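Local coordinates for lactate dehydrogenase, adjacent gene encodes predicted malate dehydrogenase (Cryptosporidium parvum, PDB 4ND3), which probably catalyses the reversible, NAD-dependent interconversion of (S)-lactate and pyruvate, as a member of the lactate/malate dehydrogenase superfamily, at residues 149-154 with 171-176; 7-12 with 77-82. All blocks are in the same frame, centred on the assembly; numbering follows the deposited sequence.

Contact 1 of 2, residues 149-154 with 171-176; sequences LDSSRF and ANVIGG. With 2OP ((2S)-2-hydroxypropanoic acid), chain D.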
# COMPACT_ATOMS: atom_id res chain seq x y z
N LEU A 149 -21.78 1.28 0.48
CA LEU A 149 -21.95 2.56 -0.21
C LEU A 149 -22.79 3.53 0.63
O LEU A 149 -22.39 4.67 0.86
CB LEU A 149 -22.58 2.36 -1.59
CG LEU A 149 -22.88 3.63 -2.38
CD1 LEU A 149 -21.62 4.42 -2.68
CD2 LEU A 149 -23.62 3.28 -3.67
N ASP A 150 -23.96 3.07 1.07
CA ASP A 150 -24.85 3.92 1.86
C ASP A 150 -24.20 4.37 3.18
O ASP A 150 -24.28 5.53 3.54
CB ASP A 150 -26.19 3.22 2.13
CG ASP A 150 -27.00 3.00 0.86
OD1 ASP A 150 -27.00 3.88 -0.03
OD2 ASP A 150 -27.67 1.95 0.76
N SER A 151 -23.54 3.44 3.86
CA SER A 151 -22.88 3.75 5.13
C SER A 151 -21.66 4.64 4.95
O SER A 151 -21.39 5.50 5.79
CB SER A 151 -22.48 2.47 5.87
OG SER A 151 -23.60 1.63 6.08
N SER A 152 -20.92 4.46 3.85
CA SER A 152 -19.78 5.32 3.55
C SER A 152 -20.22 6.75 3.31
O SER A 152 -19.55 7.69 3.73
CB SER A 152 -19.00 4.81 2.32
OG SER A 152 -18.42 3.55 2.58
N ARG A 153 -21.35 6.91 2.62
CA ARG A 153 -21.94 8.23 2.42
C ARG A 153 -22.36 8.85 3.77
O ARG A 153 -22.07 10.00 4.05
CB ARG A 153 -23.13 8.14 1.47
CG ARG A 153 -22.74 7.85 0.02
CD ARG A 153 -23.92 7.43 -0.83
NE ARG A 153 -23.55 7.33 -2.25
CZ ARG A 153 -24.35 6.89 -3.21
NH1 ARG A 153 -25.59 6.48 -2.93
NH2 ARG A 153 -23.91 6.84 -4.47
N PHE A 154 -23.04 8.04 4.58
CA PHE A 154 -23.51 8.45 5.91
C PHE A 154 -22.32 8.88 6.77
O PHE A 154 -22.31 9.98 7.32
CB PHE A 154 -24.28 7.27 6.54
CG PHE A 154 -25.06 7.59 7.80
CD1 PHE A 154 -25.63 8.83 8.03
CD2 PHE A 154 -25.29 6.58 8.73
CE1 PHE A 154 -26.36 9.08 9.19
CE2 PHE A 154 -26.02 6.82 9.89
CZ PHE A 154 -26.55 8.08 10.12
N ALA A 171 -20.82 4.26 11.74
CA ALA A 171 -22.21 4.54 11.38
C ALA A 171 -22.71 3.52 10.37
O ALA A 171 -21.98 3.16 9.44
CB ALA A 171 -22.34 5.94 10.81
N ASN A 172 -23.95 3.06 10.55
CA ASN A 172 -24.54 2.03 9.69
C ASN A 172 -25.82 2.50 9.01
O ASN A 172 -26.63 3.21 9.61
CB ASN A 172 -24.83 0.77 10.49
CG ASN A 172 -23.62 -0.12 10.66
OD1 ASN A 172 -23.04 -0.58 9.67
ND2 ASN A 172 -23.23 -0.38 11.90
N VAL A 173 -25.99 2.09 7.76
CA VAL A 173 -27.26 2.19 7.07
C VAL A 173 -27.76 0.76 6.88
O VAL A 173 -26.99 -0.11 6.48
CB VAL A 173 -27.13 2.90 5.71
CG1 VAL A 173 -28.46 2.88 4.96
CG2 VAL A 173 -26.66 4.33 5.91
N ILE A 174 -29.03 0.53 7.20
CA ILE A 174 -29.62 -0.80 7.09
C ILE A 174 -30.93 -0.75 6.32
O ILE A 174 -31.45 0.32 6.03
CB ILE A 174 -29.83 -1.43 8.48
CG1 ILE A 174 -30.77 -0.58 9.33
CG2 ILE A 174 -28.49 -1.61 9.18
CD1 ILE A 174 -31.21 -1.28 10.60
N GLY A 175 -31.47 -1.92 5.99
CA GLY A 175 -32.70 -2.03 5.22
C GLY A 175 -32.41 -2.05 3.73
O GLY A 175 -31.29 -2.30 3.31
N GLY A 176 -33.44 -1.77 2.93
CA GLY A 176 -33.32 -1.82 1.47
C GLY A 176 -32.57 -0.63 0.89
O GLY A 176 -32.61 0.47 1.44
C 2OP D . -26.63 4.75 -5.99
O 2OP D . -26.94 4.51 -4.81
CB 2OP D . -28.39 4.66 -7.74
OHN 2OP D . -27.71 2.70 -6.50
CA 2OP D . -27.24 3.92 -7.07
OXT 2OP D . -25.82 5.65 -6.31

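Contact 2 of 2, residues 7-12 with 77-82; sequences IAVIGS and IITASI. With NAD (nicotinamide-adenine-dinucleotide), chain C.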
# COMPACT_ATOMS: atom_id res chain seq x y z
N ILE A 7 -11.36 -13.04 -10.01
CA ILE A 7 -12.62 -12.34 -9.91
C ILE A 7 -13.22 -12.14 -11.29
O ILE A 7 -12.56 -11.61 -12.18
CB ILE A 7 -12.46 -10.96 -9.23
CG1 ILE A 7 -11.92 -11.14 -7.81
CG2 ILE A 7 -13.80 -10.22 -9.22
CD1 ILE A 7 -11.53 -9.84 -7.12
N ALA A 8 -14.47 -12.55 -11.45
CA ALA A 8 -15.22 -12.33 -12.68
C ALA A 8 -16.14 -11.14 -12.50
O ALA A 8 -16.94 -11.11 -11.57
CB ALA A 8 -16.02 -13.56 -13.05
N VAL A 9 -16.01 -10.16 -13.38
CA VAL A 9 -16.88 -8.99 -13.38
C VAL A 9 -17.85 -9.10 -14.55
O VAL A 9 -17.45 -9.00 -15.72
CB VAL A 9 -16.06 -7.69 -13.47
CG1 VAL A 9 -16.98 -6.49 -13.39
CG2 VAL A 9 -15.01 -7.64 -12.37
N ILE A 10 -19.13 -9.31 -14.24
CA ILE A 10 -20.16 -9.48 -15.26
C ILE A 10 -20.82 -8.14 -15.54
O ILE A 10 -21.65 -7.66 -14.76
CB ILE A 10 -21.23 -10.51 -14.84
CG1 ILE A 10 -20.58 -11.75 -14.22
CG2 ILE A 10 -22.10 -10.87 -16.04
CD1 ILE A 10 -19.51 -12.41 -15.07
N GLY A 11 -20.44 -7.54 -16.66
CA GLY A 11 -20.84 -6.18 -16.99
C GLY A 11 -19.62 -5.30 -16.86
O GLY A 11 -19.10 -5.10 -15.75
N SER A 12 -19.15 -4.78 -17.99
CA SER A 12 -17.92 -4.00 -18.04
C SER A 12 -18.21 -2.56 -18.40
O SER A 12 -17.46 -1.92 -19.14
CB SER A 12 -16.96 -4.64 -19.04
OG SER A 12 -16.76 -6.01 -18.72
N ILE A 77 -18.76 -10.69 -9.48
CA ILE A 77 -19.40 -9.41 -9.21
C ILE A 77 -20.29 -9.04 -10.40
O ILE A 77 -19.80 -8.88 -11.52
CB ILE A 77 -18.37 -8.30 -8.95
CG1 ILE A 77 -17.37 -8.73 -7.86
CG2 ILE A 77 -19.07 -7.03 -8.51
CD1 ILE A 77 -16.25 -7.75 -7.61
N ILE A 78 -21.59 -8.90 -10.14
CA ILE A 78 -22.58 -8.65 -11.19
C ILE A 78 -22.96 -7.17 -11.28
O ILE A 78 -23.66 -6.65 -10.40
CB ILE A 78 -23.87 -9.47 -10.97
CG1 ILE A 78 -23.54 -10.95 -10.77
CG2 ILE A 78 -24.83 -9.29 -12.14
CD1 ILE A 78 -24.71 -11.79 -10.32
N THR A 79 -22.52 -6.51 -12.34
CA THR A 79 -22.87 -5.11 -12.59
C THR A 79 -23.81 -4.94 -13.79
O THR A 79 -24.23 -3.83 -14.11
CB THR A 79 -21.60 -4.26 -12.84
OG1 THR A 79 -21.18 -4.40 -14.20
CG2 THR A 79 -20.47 -4.68 -11.91
N ALA A 80 -24.15 -6.05 -14.45
CA ALA A 80 -24.88 -6.04 -15.71
C ALA A 80 -26.25 -5.39 -15.57
O ALA A 80 -27.00 -5.71 -14.66
CB ALA A 80 -25.02 -7.46 -16.24
N SER A 81 -26.57 -4.49 -16.49
CA SER A 81 -27.79 -3.70 -16.42
C SER A 81 -28.21 -3.15 -17.78
O SER A 81 -27.38 -2.95 -18.66
CB SER A 81 -27.59 -2.54 -15.44
OG SER A 81 -28.72 -1.68 -15.42
N ILE A 82 -29.52 -2.91 -17.92
CA ILE A 82 -30.06 -2.20 -19.09
C ILE A 82 -29.59 -0.75 -19.07
O ILE A 82 -29.29 -0.21 -18.01
CB ILE A 82 -31.61 -2.27 -19.15
CG1 ILE A 82 -32.26 -1.55 -17.95
CG2 ILE A 82 -32.07 -3.72 -19.21
CD1 ILE A 82 -33.76 -1.46 -18.04
PA NAD C . -23.38 0.85 -17.24
O1A NAD C . -22.18 1.75 -17.32
O2A NAD C . -24.55 1.11 -18.15
O5B NAD C . -22.88 -0.65 -17.44
C5B NAD C . -23.78 -1.74 -17.56
C4B NAD C . -23.10 -2.78 -18.44
O4B NAD C . -23.85 -3.99 -18.45
C3B NAD C . -22.97 -2.33 -19.90
O3B NAD C . -21.60 -2.28 -20.29
C2B NAD C . -23.72 -3.38 -20.69
O2B NAD C . -23.12 -3.71 -21.94
C1B NAD C . -23.71 -4.57 -19.75
N9A NAD C . -24.78 -5.55 -20.02
C8A NAD C . -26.03 -5.31 -20.46
N7A NAD C . -26.71 -6.48 -20.60
C5A NAD C . -25.90 -7.48 -20.24
C6A NAD C . -25.99 -8.95 -20.15
N6A NAD C . -27.14 -9.59 -20.48
N1A NAD C . -24.90 -9.61 -19.73
C2A NAD C . -23.75 -8.99 -19.39
N3A NAD C . -23.60 -7.65 -19.45
C4A NAD C . -24.62 -6.86 -19.86
O3 NAD C . -23.98 0.75 -15.74
PN NAD C . -23.16 1.11 -14.39
O1N NAD C . -23.09 2.61 -14.25
O2N NAD C . -21.88 0.32 -14.33
O5D NAD C . -24.16 0.51 -13.29
C5D NAD C . -24.40 -0.89 -13.28
C4D NAD C . -25.58 -1.20 -12.35
O4D NAD C . -25.20 -0.93 -11.00
C3D NAD C . -26.81 -0.35 -12.64
O3D NAD C . -27.97 -1.18 -12.58
C2D NAD C . -26.83 0.67 -11.51
O2D NAD C . -28.14 1.15 -11.19
C1D NAD C . -26.23 -0.14 -10.38
N1N NAD C . -25.67 0.59 -9.25
C2N NAD C . -25.81 0.01 -8.05
C3N NAD C . -25.31 0.60 -6.89
C7N NAD C . -25.48 -0.07 -5.56
O7N NAD C . -25.29 0.59 -4.55
N7N NAD C . -25.83 -1.36 -5.46
C4N NAD C . -24.64 1.81 -7.00
C5N NAD C . -24.50 2.40 -8.25
C6N NAD C . -25.02 1.76 -9.37

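Contact 1 of 2, residues 149-154 with 171-176
S151 and V173 supply the polar link between helix 147-162 and strand 169-174: V173 N donates to S151 OG at 3.0 Å, with an N-H...O angle of 158°. With OG beside its own backbone N (chi1 -56°), the hydroxyl also bonds to G147 O one helical turn back, so S151 ties the backbone of V173 to the helix backbone.

Apolar packing lies alongside. V173 CG1 rests on D150 CB at 3.6 Å, and V173 CG2 on F154 CB at 3.8 Å. F154 CG lies anti to the backbone N (chi1 -169°), which places F154 CD2 3.7 Å from A171 CB; I212 and T216 of helix 206-217 also touch the F154 side chain. Separately, V173 CG2 makes a plain van der Waals approach to the backbone oxygen D150 O, at 3.6 Å.

Ligand bonds leave the same helix. The extended R153 grips the carboxylate of (2S)-2-hydroxypropanoic acid with two bonds, NH1 to ligand O at 3.0 Å and NH2 to ligand OXT at 2.9 Å.

D150 OD2 bonds to H177 ND1, and H177 NE2 to the ligand. Packing D150 against V173 therefore joins the strand to a relay consistent with the Asp-His pair of lactate dehydrogenases, H177 being the predicted proton acceptor.

Contact 2 of 2, residues 7-12 with 77-82
Residues 7-12 and 77-82 form the central parallel strand pair of the Rossmann fold, and the GxGxxG turn predicted to bind NAD starts at G11. V9 pairs with I77 and I10 with I78. I77 N donates to A8 O at 2.8 Å (170°), and I10 N to I77 O at 2.8 Å (163°). Just past the end of strand 75-78, T79 N continues the pattern to I10 O.

The T79 side chain adds a further tie. Its hydroxyl stands between the backbone N and carbonyl carbon (chi1 82°), from where T79 OG1 donates to G11 O at 2.7 Å, approaching from above the carbonyl plane. G11 lies close against T79 and A80, with G11 CA 4.2 Å from A80 N. Side-chain packing is slight: I7 CG2 on I77 CD1 at 3.8 Å.

NAD lies at the carboxyl ends of both strands. A80 CB is 3.5 Å from adenine N3A, and S81 OG shares a hydrogen bond of 3.0 Å with the nicotinamide ribose hydroxyl O3D; N97 ND2 also bonds to S81 OG.

V9 and I77 both pack on I19 of helix 14-26, whereas I10 and I78 turn to the other face and meet V104 of helix 94-111; strand 30-34 adjoins strand 6-10 through backbone bonds of I7 and V9.

In the fold
Contact 2 comes first along the chain and belongs to the NAD-binding domain, 7-12 with 77-82; contact 1, 149-154 with 171-176, follows in the C-terminal domain. They share no sheet. Contact 2 joins neighbouring strands of the six-stranded parallel sheet, whereas contact 1 sets helix 147-162 against the antiparallel sheet containing strand 169-174. Their centres are 22 Å apart, on opposite sides of the chain's centre, and their nearest atoms are about 12 Å apart. The bound groups span this separation: contact 2 meets the adenine and both riboses of NAD, contact 1 the hydroxy acid, with L149 also touching NAD. Cofactor and substrate thus meet between the two domains.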